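Local coordinates for flavoenzyme PA4991 (Pseudomonas aeruginosa PAO1, PDB 5EZ7), which binds one FAD per subunit and probably works as an FAD-dependent oxidoreductase whose physiological substrate is still unknown, at residues I178-E183 against L214-L219; A199-L204 against Q336-V341; M233-T238 against D264-W269; A237-L242 against I303-A308. One frame throughout, in Å; residues are numbered along the deposited sequence.

In the fold
The four contacts form two groups on opposite sides of the chain's centre. Contacts 1 and 2 lie about 11 Å apart, centre to centre, in the FAD-binding part of this DAO-family enzyme: contact 2 joins parallel strands 201-204 and 339-343 of the six-stranded sheet, and contact 1 sets the end of helix 210-216, the helix following strand 201-204, against strand 178-183. Leu214, Leu217 and Leu219 pack on Leu339 and so connect the two. Contacts 3 and 4, about 7 Å apart, centre to centre, share Ala237 and Thr238 just beyond strand 224-236 of the eight-stranded sheet. In sequence both fall between the halves of contact 2, so strand 339-343 returns the chain to the FAD-binding sheet.

Contact 1 of 4, residues I178-E183 against L214-L219; sequences IEPLRE and LRELGL
Pro180 and Leu217 meet in a mixed surface contact, part apolar and part polar, that sets edge strand 178-183 against the C-terminal end of helix 210-216. CB of Pro180 lies 3.8 Å from CD2 of Leu217. The short, rigid proline ring suits this strand position because it points toward the helix end and also brings CG to 4.0 Å from O of Glu216. The Glu216 side chain, bent at chi2, carries OE2 to 3.6 Å from O of Ile178, whose side chain touches the FAD. Leu217 has just left helical geometry, and its CG stands anti to the carbonyl carbon (chi1 -61°), a setting that carries CD2 across to the proline. Its carbonyl O receives a weak hydrogen bond at the edge of the Arg182 guanidinium, from NH2 at 3.2 Å. The arginine is long enough to span to the helix C-terminus, where its cationic group would probably be drawn to the partly negative carbonyl. Gly218, with its positive phi, is the C' residue of a Schellman motif. Leu187 of strand 186-192 touches both Pro180 and Leu217, and Leu217 also reaches Leu204 and Leu339 on strands 201-204 and 339-343 of the neighbouring six-stranded sheet.

Contact 2 of 4, residues A199-L204 against Q336-V341; sequences AQRVVL and QGRLLV
Val202 and Leu340 sit at the middle of a parallel strand pair joined by three backbone hydrogen bonds. Val202 N donates to Arg338 O, Leu340 N to Val202 O at 2.8 Å, and Leu204 N to Leu340 O, so the chain of bonds alternates between the strands. Side chains are shared between the two faces. On one, Leu204 CB meets Val341 CG2 at 3.7 Å, and Leu204 CG lies 3.8 Å from Leu339 CD1, the two leucines crossing at about a right angle; Val202 CG1 joins them at the same methyl. On the other, Val203 CG2 packs against Leu340 CB. Branched aliphatic residues suit a buried strand pair because they fill both faces without asking for polar partners.

The strand starts are more polar. Arg201 lays its CD 3.3 Å from Arg338 O, while its NH1 turns back to Gln200 O at 2.9 Å, above that carbonyl's plane. The same carbonyl O also lies over one face of the Arg338 guanidinium. A water bridges Ala199 O, 2.7 Å away, to Arg338 NE. The two like charges are each answered from outside: Arg338 NH1 by Glu186 and Arg201 NH2 by Asp364, which probably eases their proximity. A type II' turn from Gln336 to Leu339, with Gly337 at its positive-phi corner, leads into strand 339-343.

Strand 10-13 borders 201-204 on its other edge and helix 210-216 packs on Leu204 and Leu339; parallel strands beside helices of this kind are characteristic of the Rossmann-type FAD-binding fold of the DAO family.

Contact 3 of 4, residues M233-T238 against D264-W269; sequences MVKAAT and DGQSVW
Val234 and Trp269 form a hydrogen-bonded antiparallel pair between strands 224-236 and 267-272. Val234 N reaches Trp269 O at 3.0 Å, and Trp269 N returns to Val234 O at 2.9 Å, lying in its carbonyl plane. Toward the end of strand 224-236 the pairing weakens: Ala236 N to Ser267 O is a weak bond of 3.4 Å.

The charged interaction is a salt bridge from Lys235 NZ to Asp264 OD2, 2.6 Å apart. With CG anti to the backbone N (chi1 -179°) and the rest of its chain extended, the lysine approaches the aspartate from the opposite direction, NZ reaching OD2 on its syn side, 16° out of the carboxylate plane. OD1 takes the backbone N of Gln266 in an Asx turn and also a bond from Thr262 OG1, so both oxygens have partners. Aspartate suits this spot because its short side chain can accept from a nearby amide and from the lysine together. Gln266 crosses the lysine at about a right angle, its amide OE1 lying 3.4 Å from Lys235 CE.

Among apolar contacts, Val268 packs CG1 on Met233 CB at 3.9 Å and CG2 on the buried methylenes of the lysine stem.

Flanked by strands 309-320 and 255-261, this antiparallel pair belongs to the mixed eight-stranded sheet, apart from the six-stranded FAD-binding sheet; such a large sheet is consistent with the substrate-binding domain of DAO-family enzymes.

Contact 4 of 4, residues A237-L242 against I303-A308; sequences ATLKPL and IDLGQA
Neither 237-242 nor 303-308 is regular helix or strand, and their backbones come nearest at Thr238 and Ile303, with CA atoms 6.6 Å apart. This is loop-against-loop packing at the ends of neighbouring strands 224-236 and 309-320 of the eight-stranded sheet: one loop follows the first strand, the other leads from helix 285-299 into the second and contains an Asx turn at Asp304 and a type I turn from Leu305 to Ala308.

Apolar side chains form the inner part. Leu239 CD2 sits 3.4 Å from Leu305 CD2 and 3.9 Å from Ile303 CG2. The leucine crosses both partners at about a right angle. Ile303 suits this position because its two branches divide the work: CG2 meets Leu239 and Thr238 O, while CD1 lies 3.8 Å from NZ and 4.0 Å from CG of Lys240, whose side chain crosses the isoleucine obliquely. Lysine suits this exposed place because its CG can pack on CD1 while the chain, bent at chi4, keeps NZ beside the same methyl. Leu239 and Ile303 also touch Trp269 of strand 267-272, whose NE1 bonds to Lys240 O, tying the packing to the sheet.

Asp304 OD1 accepts from Gly306 N, met from above the carboxylate plane. Thr238 takes a large share of the contact and supplies its polar link: OG1 stands between the backbone N and the carbonyl carbon (chi1 57°), and donates to Asp304 O at 2.7 Å, tilted 30° from that carbonyl's plane.

Contact 1 of 4, residues I178-E183 against L214-L219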
# COMPACT_ATOMS: atom_id res chain seq x y z
N ILE A 178 23.04 -1.29 2.54
CA ILE A 178 23.16 0.15 2.24
C ILE A 178 24.01 0.94 3.23
O ILE A 178 23.76 0.89 4.43
CB ILE A 178 21.78 0.81 2.15
CG1 ILE A 178 21.05 0.26 0.94
CG2 ILE A 178 21.93 2.32 2.02
CD1 ILE A 178 19.58 0.54 0.89
N GLU A 179 24.98 1.69 2.72
CA GLU A 179 25.75 2.62 3.55
C GLU A 179 25.61 4.06 3.03
O GLU A 179 25.35 4.26 1.85
CB GLU A 179 27.24 2.25 3.57
CG GLU A 179 27.57 0.91 4.22
CD GLU A 179 27.87 -0.17 3.20
OE1 GLU A 179 29.03 -0.21 2.70
OE2 GLU A 179 26.95 -0.98 2.89
N PRO A 180 25.82 5.04 3.90
CA PRO A 180 25.80 6.42 3.42
C PRO A 180 27.06 6.78 2.61
O PRO A 180 28.13 6.27 2.84
CB PRO A 180 25.72 7.26 4.69
CG PRO A 180 26.22 6.38 5.80
CD PRO A 180 26.15 4.96 5.34
N LEU A 181 26.88 7.64 1.63
CA LEU A 181 27.96 8.15 0.83
C LEU A 181 27.98 9.62 1.18
O LEU A 181 27.04 10.34 0.85
CB LEU A 181 27.60 7.91 -0.62
CG LEU A 181 28.57 8.20 -1.71
CD1 LEU A 181 29.81 7.34 -1.49
CD2 LEU A 181 27.88 7.88 -3.04
N ARG A 182 29.00 10.03 1.92
CA ARG A 182 29.12 11.40 2.43
C ARG A 182 30.05 12.28 1.60
O ARG A 182 30.91 11.78 0.90
CB ARG A 182 29.69 11.38 3.84
CG ARG A 182 28.88 10.61 4.85
CD ARG A 182 27.70 11.41 5.34
NE ARG A 182 26.96 10.64 6.36
CZ ARG A 182 25.71 10.88 6.76
NH1 ARG A 182 25.00 11.89 6.24
NH2 ARG A 182 25.17 10.11 7.69
N GLU A 183 29.85 13.59 1.70
CA GLU A 183 30.83 14.60 1.30
C GLU A 183 30.96 15.60 2.43
O GLU A 183 30.24 16.61 2.47
CB GLU A 183 30.42 15.31 0.01
CG GLU A 183 30.89 14.58 -1.24
CD GLU A 183 30.18 15.05 -2.51
OE1 GLU A 183 29.69 16.21 -2.53
OE2 GLU A 183 30.11 14.25 -3.48
N LEU A 214 17.26 4.98 9.00
CA LEU A 214 17.56 6.20 9.73
C LEU A 214 18.73 5.99 10.68
O LEU A 214 19.64 6.80 10.69
CB LEU A 214 16.33 6.78 10.42
CG LEU A 214 15.27 7.32 9.45
CD1 LEU A 214 14.01 7.60 10.23
CD2 LEU A 214 15.71 8.58 8.72
N ARG A 215 18.75 4.88 11.42
CA ARG A 215 19.87 4.61 12.35
C ARG A 215 21.19 4.48 11.63
O ARG A 215 22.19 5.01 12.08
CB ARG A 215 19.64 3.38 13.22
CG ARG A 215 19.08 3.72 14.60
CD ARG A 215 18.53 2.49 15.30
NE ARG A 215 17.22 2.75 15.93
CZ ARG A 215 16.22 1.86 16.08
NH1 ARG A 215 16.30 0.60 15.61
NH2 ARG A 215 15.11 2.25 16.69
N GLU A 216 21.17 3.79 10.49
CA GLU A 216 22.31 3.70 9.57
C GLU A 216 22.92 5.07 9.13
O GLU A 216 24.12 5.18 8.94
CB GLU A 216 21.94 2.87 8.33
CG GLU A 216 22.37 1.41 8.39
CD GLU A 216 23.86 1.28 8.70
OE1 GLU A 216 24.17 0.88 9.85
OE2 GLU A 216 24.71 1.62 7.81
N LEU A 217 22.06 6.06 8.97
CA LEU A 217 22.47 7.44 8.73
C LEU A 217 22.77 8.24 10.02
O LEU A 217 22.98 9.43 9.94
CB LEU A 217 21.38 8.14 7.94
CG LEU A 217 21.15 7.46 6.59
CD1 LEU A 217 19.74 7.64 6.09
CD2 LEU A 217 22.13 8.03 5.60
N GLY A 218 22.84 7.58 11.17
CA GLY A 218 22.98 8.25 12.46
C GLY A 218 21.83 9.14 12.91
O GLY A 218 22.05 10.04 13.68
N LEU A 219 20.61 8.87 12.44
CA LEU A 219 19.43 9.64 12.82
C LEU A 219 18.41 8.85 13.63
O LEU A 219 18.30 7.65 13.49
CB LEU A 219 18.73 10.17 11.57
CG LEU A 219 19.58 11.05 10.66
CD1 LEU A 219 18.78 11.37 9.41
CD2 LEU A 219 20.04 12.31 11.40

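Contact 2 of 4, residues A199-L204 against Q336-V341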
# COMPACT_ATOMS: atom_id res chain seq x y z
N ALA A 199 23.37 11.14 -5.99
CA ALA A 199 22.01 11.67 -6.27
C ALA A 199 21.74 12.97 -5.57
O ALA A 199 22.31 13.19 -4.53
CB ALA A 199 20.94 10.68 -5.85
N GLN A 200 20.90 13.82 -6.18
CA GLN A 200 20.68 15.20 -5.70
C GLN A 200 19.90 15.08 -4.43
O GLN A 200 20.02 15.92 -3.53
CB GLN A 200 19.92 16.10 -6.69
CG GLN A 200 20.49 16.19 -8.09
CD GLN A 200 19.87 17.33 -8.90
OE1 GLN A 200 19.98 18.50 -8.53
NE2 GLN A 200 19.21 16.99 -10.02
N ARG A 201 19.05 14.05 -4.38
CA ARG A 201 18.32 13.69 -3.15
C ARG A 201 18.22 12.22 -2.94
O ARG A 201 18.36 11.48 -3.89
CB ARG A 201 16.89 14.25 -3.19
CG ARG A 201 16.83 15.76 -3.15
CD ARG A 201 17.28 16.31 -1.81
NE ARG A 201 17.04 17.74 -1.68
CZ ARG A 201 17.88 18.73 -2.00
NH1 ARG A 201 19.08 18.51 -2.53
NH2 ARG A 201 17.49 19.98 -1.76
N VAL A 202 17.92 11.82 -1.71
CA VAL A 202 17.68 10.43 -1.31
C VAL A 202 16.35 10.41 -0.55
O VAL A 202 16.16 11.18 0.43
CB VAL A 202 18.81 9.84 -0.41
CG1 VAL A 202 18.50 8.39 -0.00
CG2 VAL A 202 20.15 9.88 -1.12
N VAL A 203 15.43 9.57 -1.02
CA VAL A 203 14.15 9.39 -0.39
C VAL A 203 14.01 7.99 0.22
O VAL A 203 14.16 6.96 -0.48
CB VAL A 203 13.01 9.57 -1.39
CG1 VAL A 203 11.65 9.51 -0.66
CG2 VAL A 203 13.16 10.88 -2.15
N LEU A 204 13.64 7.97 1.50
CA LEU A 204 13.35 6.70 2.23
C LEU A 204 11.86 6.45 2.30
O LEU A 204 11.13 7.09 3.10
CB LEU A 204 13.93 6.74 3.63
CG LEU A 204 15.38 7.13 3.76
CD1 LEU A 204 15.79 7.01 5.22
CD2 LEU A 204 16.24 6.24 2.90
N GLN A 336 16.13 15.95 6.45
CA GLN A 336 17.35 16.43 7.06
C GLN A 336 18.38 16.54 5.90
O GLN A 336 18.77 15.55 5.30
CB GLN A 336 17.77 15.47 8.18
CG GLN A 336 19.17 15.69 8.77
CD GLN A 336 19.27 16.81 9.81
OE1 GLN A 336 18.69 16.70 10.88
NE2 GLN A 336 20.02 17.89 9.51
N GLY A 337 18.78 17.76 5.57
CA GLY A 337 19.70 17.99 4.48
C GLY A 337 19.08 17.47 3.19
O GLY A 337 17.95 17.81 2.86
N ARG A 338 19.78 16.57 2.51
CA ARG A 338 19.32 16.04 1.23
C ARG A 338 18.50 14.74 1.37
O ARG A 338 18.23 14.07 0.37
CB ARG A 338 20.53 15.79 0.33
CG ARG A 338 21.63 16.79 0.60
CD ARG A 338 22.34 17.24 -0.61
NE ARG A 338 22.81 16.14 -1.43
CZ ARG A 338 23.47 16.33 -2.56
NH1 ARG A 338 23.75 17.59 -2.94
NH2 ARG A 338 23.85 15.29 -3.31
N LEU A 339 18.15 14.41 2.61
CA LEU A 339 17.44 13.19 2.92
C LEU A 339 15.99 13.53 3.12
O LEU A 339 15.65 14.50 3.81
CB LEU A 339 17.98 12.55 4.17
CG LEU A 339 17.28 11.24 4.54
CD1 LEU A 339 17.75 10.10 3.64
CD2 LEU A 339 17.54 10.94 6.01
N LEU A 340 15.14 12.75 2.46
CA LEU A 340 13.70 12.88 2.58
C LEU A 340 13.23 11.53 3.01
O LEU A 340 13.76 10.55 2.56
CB LEU A 340 13.07 13.27 1.24
CG LEU A 340 13.34 14.72 0.80
CD1 LEU A 340 13.18 14.88 -0.69
CD2 LEU A 340 12.42 15.71 1.48
N VAL A 341 12.26 11.47 3.89
CA VAL A 341 11.86 10.22 4.48
C VAL A 341 10.40 10.27 4.93
O VAL A 341 9.94 11.27 5.54
CB VAL A 341 12.76 9.90 5.71
CG1 VAL A 341 12.83 11.08 6.70
CG2 VAL A 341 12.29 8.62 6.41
O HOH W 1 21.57 13.26 -1.95

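Contact 3 of 4, residues M233-T238 against D264-W269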
# COMPACT_ATOMS: atom_id res chain seq x y z
N MET A 233 -8.02 -14.86 6.65
CA MET A 233 -8.32 -15.21 5.25
C MET A 233 -9.20 -16.48 5.26
O MET A 233 -8.86 -17.45 5.96
CB MET A 233 -7.04 -15.49 4.46
CG MET A 233 -6.13 -14.30 4.22
SD MET A 233 -4.52 -14.68 3.46
CE MET A 233 -3.66 -15.44 4.80
N VAL A 234 -10.30 -16.47 4.49
CA VAL A 234 -11.11 -17.67 4.24
C VAL A 234 -11.08 -17.99 2.75
O VAL A 234 -11.36 -17.12 1.93
CB VAL A 234 -12.60 -17.47 4.57
CG1 VAL A 234 -13.28 -18.82 4.76
CG2 VAL A 234 -12.76 -16.61 5.77
N LYS A 235 -10.79 -19.25 2.43
CA LYS A 235 -10.79 -19.71 1.05
C LYS A 235 -11.85 -20.83 0.79
O LYS A 235 -11.87 -21.83 1.45
CB LYS A 235 -9.39 -20.22 0.71
CG LYS A 235 -9.31 -20.71 -0.73
CD LYS A 235 -7.86 -20.87 -1.23
CE LYS A 235 -7.94 -21.44 -2.66
NZ LYS A 235 -6.64 -21.86 -3.22
N ALA A 236 -12.69 -20.63 -0.20
CA ALA A 236 -13.69 -21.61 -0.56
C ALA A 236 -14.18 -21.38 -1.97
O ALA A 236 -14.08 -20.32 -2.52
CB ALA A 236 -14.84 -21.51 0.41
N ALA A 237 -14.72 -22.42 -2.54
CA ALA A 237 -15.43 -22.35 -3.80
C ALA A 237 -16.76 -21.58 -3.73
O ALA A 237 -17.24 -21.08 -4.74
CB ALA A 237 -15.73 -23.80 -4.26
N THR A 238 -17.38 -21.54 -2.56
CA THR A 238 -18.77 -21.05 -2.41
C THR A 238 -18.85 -19.52 -2.20
O THR A 238 -19.95 -18.96 -2.13
CB THR A 238 -19.51 -21.76 -1.22
OG1 THR A 238 -18.75 -21.58 -0.01
CG2 THR A 238 -19.67 -23.24 -1.49
N ASP A 264 -6.31 -20.91 -8.94
CA ASP A 264 -7.07 -22.16 -9.12
C ASP A 264 -8.61 -21.99 -9.23
O ASP A 264 -9.32 -22.98 -9.17
CB ASP A 264 -6.78 -23.12 -7.97
CG ASP A 264 -7.28 -22.58 -6.62
OD1 ASP A 264 -8.20 -21.72 -6.54
OD2 ASP A 264 -6.71 -23.01 -5.60
N GLY A 265 -9.12 -20.75 -9.36
CA GLY A 265 -10.56 -20.53 -9.59
C GLY A 265 -11.46 -20.45 -8.35
O GLY A 265 -12.67 -20.31 -8.48
N GLN A 266 -10.88 -20.51 -7.17
CA GLN A 266 -11.58 -20.21 -5.95
C GLN A 266 -11.37 -18.72 -5.65
O GLN A 266 -10.78 -18.01 -6.47
CB GLN A 266 -11.07 -21.11 -4.82
CG GLN A 266 -11.43 -22.56 -5.07
CD GLN A 266 -11.21 -23.49 -3.87
OE1 GLN A 266 -10.91 -23.06 -2.75
NE2 GLN A 266 -11.41 -24.77 -4.12
N SER A 267 -11.90 -18.28 -4.51
CA SER A 267 -11.78 -16.92 -4.01
C SER A 267 -11.34 -16.96 -2.60
O SER A 267 -11.47 -17.98 -1.93
CB SER A 267 -13.10 -16.20 -3.98
OG SER A 267 -13.70 -16.31 -5.23
N VAL A 268 -10.89 -15.81 -2.14
CA VAL A 268 -10.55 -15.65 -0.75
C VAL A 268 -11.21 -14.38 -0.26
O VAL A 268 -11.15 -13.34 -0.92
CB VAL A 268 -9.01 -15.56 -0.54
CG1 VAL A 268 -8.67 -15.33 0.92
CG2 VAL A 268 -8.33 -16.83 -1.04
N TRP A 269 -11.86 -14.48 0.90
CA TRP A 269 -12.36 -13.33 1.63
C TRP A 269 -11.30 -12.95 2.64
O TRP A 269 -10.95 -13.76 3.50
CB TRP A 269 -13.64 -13.66 2.42
CG TRP A 269 -14.92 -13.61 1.66
CD1 TRP A 269 -15.14 -13.05 0.44
CD2 TRP A 269 -16.19 -14.10 2.11
NE1 TRP A 269 -16.46 -13.17 0.10
CE2 TRP A 269 -17.13 -13.82 1.11
CE3 TRP A 269 -16.63 -14.78 3.28
CZ2 TRP A 269 -18.50 -14.17 1.23
CZ3 TRP A 269 -17.98 -15.13 3.39
CH2 TRP A 269 -18.89 -14.83 2.38

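Contact 4 of 4, residues A237-L242 against I303-A308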
# COMPACT_ATOMS: atom_id res chain seq x y z
N ALA A 237 -14.72 -22.42 -2.54
CA ALA A 237 -15.43 -22.35 -3.80
C ALA A 237 -16.76 -21.58 -3.73
O ALA A 237 -17.24 -21.08 -4.74
CB ALA A 237 -15.73 -23.80 -4.26
N THR A 238 -17.38 -21.54 -2.56
CA THR A 238 -18.77 -21.05 -2.41
C THR A 238 -18.85 -19.52 -2.20
O THR A 238 -19.95 -18.96 -2.13
CB THR A 238 -19.51 -21.76 -1.22
OG1 THR A 238 -18.75 -21.58 -0.01
CG2 THR A 238 -19.67 -23.24 -1.49
N LEU A 239 -17.72 -18.86 -2.08
CA LEU A 239 -17.73 -17.45 -1.77
C LEU A 239 -18.28 -16.64 -2.95
O LEU A 239 -18.20 -17.07 -4.07
CB LEU A 239 -16.36 -16.94 -1.36
CG LEU A 239 -15.68 -17.75 -0.27
CD1 LEU A 239 -14.32 -17.11 0.00
CD2 LEU A 239 -16.50 -17.87 0.99
N LYS A 240 -18.96 -15.54 -2.65
CA LYS A 240 -19.46 -14.62 -3.64
C LYS A 240 -18.77 -13.28 -3.38
O LYS A 240 -18.45 -12.95 -2.22
CB LYS A 240 -20.97 -14.50 -3.56
CG LYS A 240 -21.67 -15.83 -3.81
CD LYS A 240 -23.11 -15.65 -4.27
CE LYS A 240 -23.86 -16.96 -4.50
NZ LYS A 240 -24.51 -17.48 -3.25
N PRO A 241 -18.49 -12.53 -4.46
CA PRO A 241 -17.75 -11.27 -4.29
C PRO A 241 -18.46 -10.26 -3.32
O PRO A 241 -19.69 -10.11 -3.33
CB PRO A 241 -17.64 -10.70 -5.69
CG PRO A 241 -18.12 -11.75 -6.63
CD PRO A 241 -18.86 -12.80 -5.87
N LEU A 242 -17.63 -9.61 -2.51
CA LEU A 242 -18.02 -8.70 -1.52
C LEU A 242 -16.86 -7.76 -1.15
O LEU A 242 -15.68 -8.21 -0.90
CB LEU A 242 -18.39 -9.48 -0.29
CG LEU A 242 -18.83 -8.70 0.94
CD1 LEU A 242 -19.99 -7.72 0.64
CD2 LEU A 242 -19.19 -9.74 1.97
N ILE A 303 -23.93 -18.24 2.97
CA ILE A 303 -22.70 -18.77 2.38
C ILE A 303 -22.09 -19.90 3.24
O ILE A 303 -21.53 -19.63 4.30
CB ILE A 303 -21.64 -17.64 2.22
CG1 ILE A 303 -22.17 -16.45 1.39
CG2 ILE A 303 -20.37 -18.16 1.53
CD1 ILE A 303 -22.54 -16.75 -0.05
N ASP A 304 -22.21 -21.15 2.76
CA ASP A 304 -21.68 -22.36 3.46
C ASP A 304 -20.14 -22.37 3.47
O ASP A 304 -19.50 -22.55 2.44
CB ASP A 304 -22.20 -23.66 2.82
CG ASP A 304 -21.96 -24.93 3.71
OD1 ASP A 304 -21.23 -24.90 4.73
OD2 ASP A 304 -22.54 -26.00 3.38
N LEU A 305 -19.59 -22.19 4.67
CA LEU A 305 -18.16 -22.21 4.89
C LEU A 305 -17.63 -23.57 5.41
O LEU A 305 -16.45 -23.69 5.71
CB LEU A 305 -17.77 -21.05 5.84
CG LEU A 305 -18.12 -19.64 5.27
CD1 LEU A 305 -17.81 -18.55 6.29
CD2 LEU A 305 -17.41 -19.31 3.95
N GLY A 306 -18.47 -24.59 5.49
CA GLY A 306 -18.02 -25.91 5.94
C GLY A 306 -16.81 -26.52 5.22
O GLY A 306 -16.06 -27.31 5.80
N GLN A 307 -16.61 -26.17 3.97
CA GLN A 307 -15.50 -26.71 3.21
C GLN A 307 -14.34 -25.72 3.05
O GLN A 307 -13.42 -25.99 2.30
CB GLN A 307 -16.04 -27.12 1.84
CG GLN A 307 -17.15 -28.13 2.01
CD GLN A 307 -16.74 -29.45 1.46
OE1 GLN A 307 -15.82 -30.11 2.00
NE2 GLN A 307 -17.35 -29.84 0.34
N ALA A 308 -14.38 -24.62 3.78
CA ALA A 308 -13.47 -23.53 3.60
C ALA A 308 -12.15 -23.84 4.25
O ALA A 308 -12.08 -24.57 5.23
CB ALA A 308 -14.04 -22.27 4.18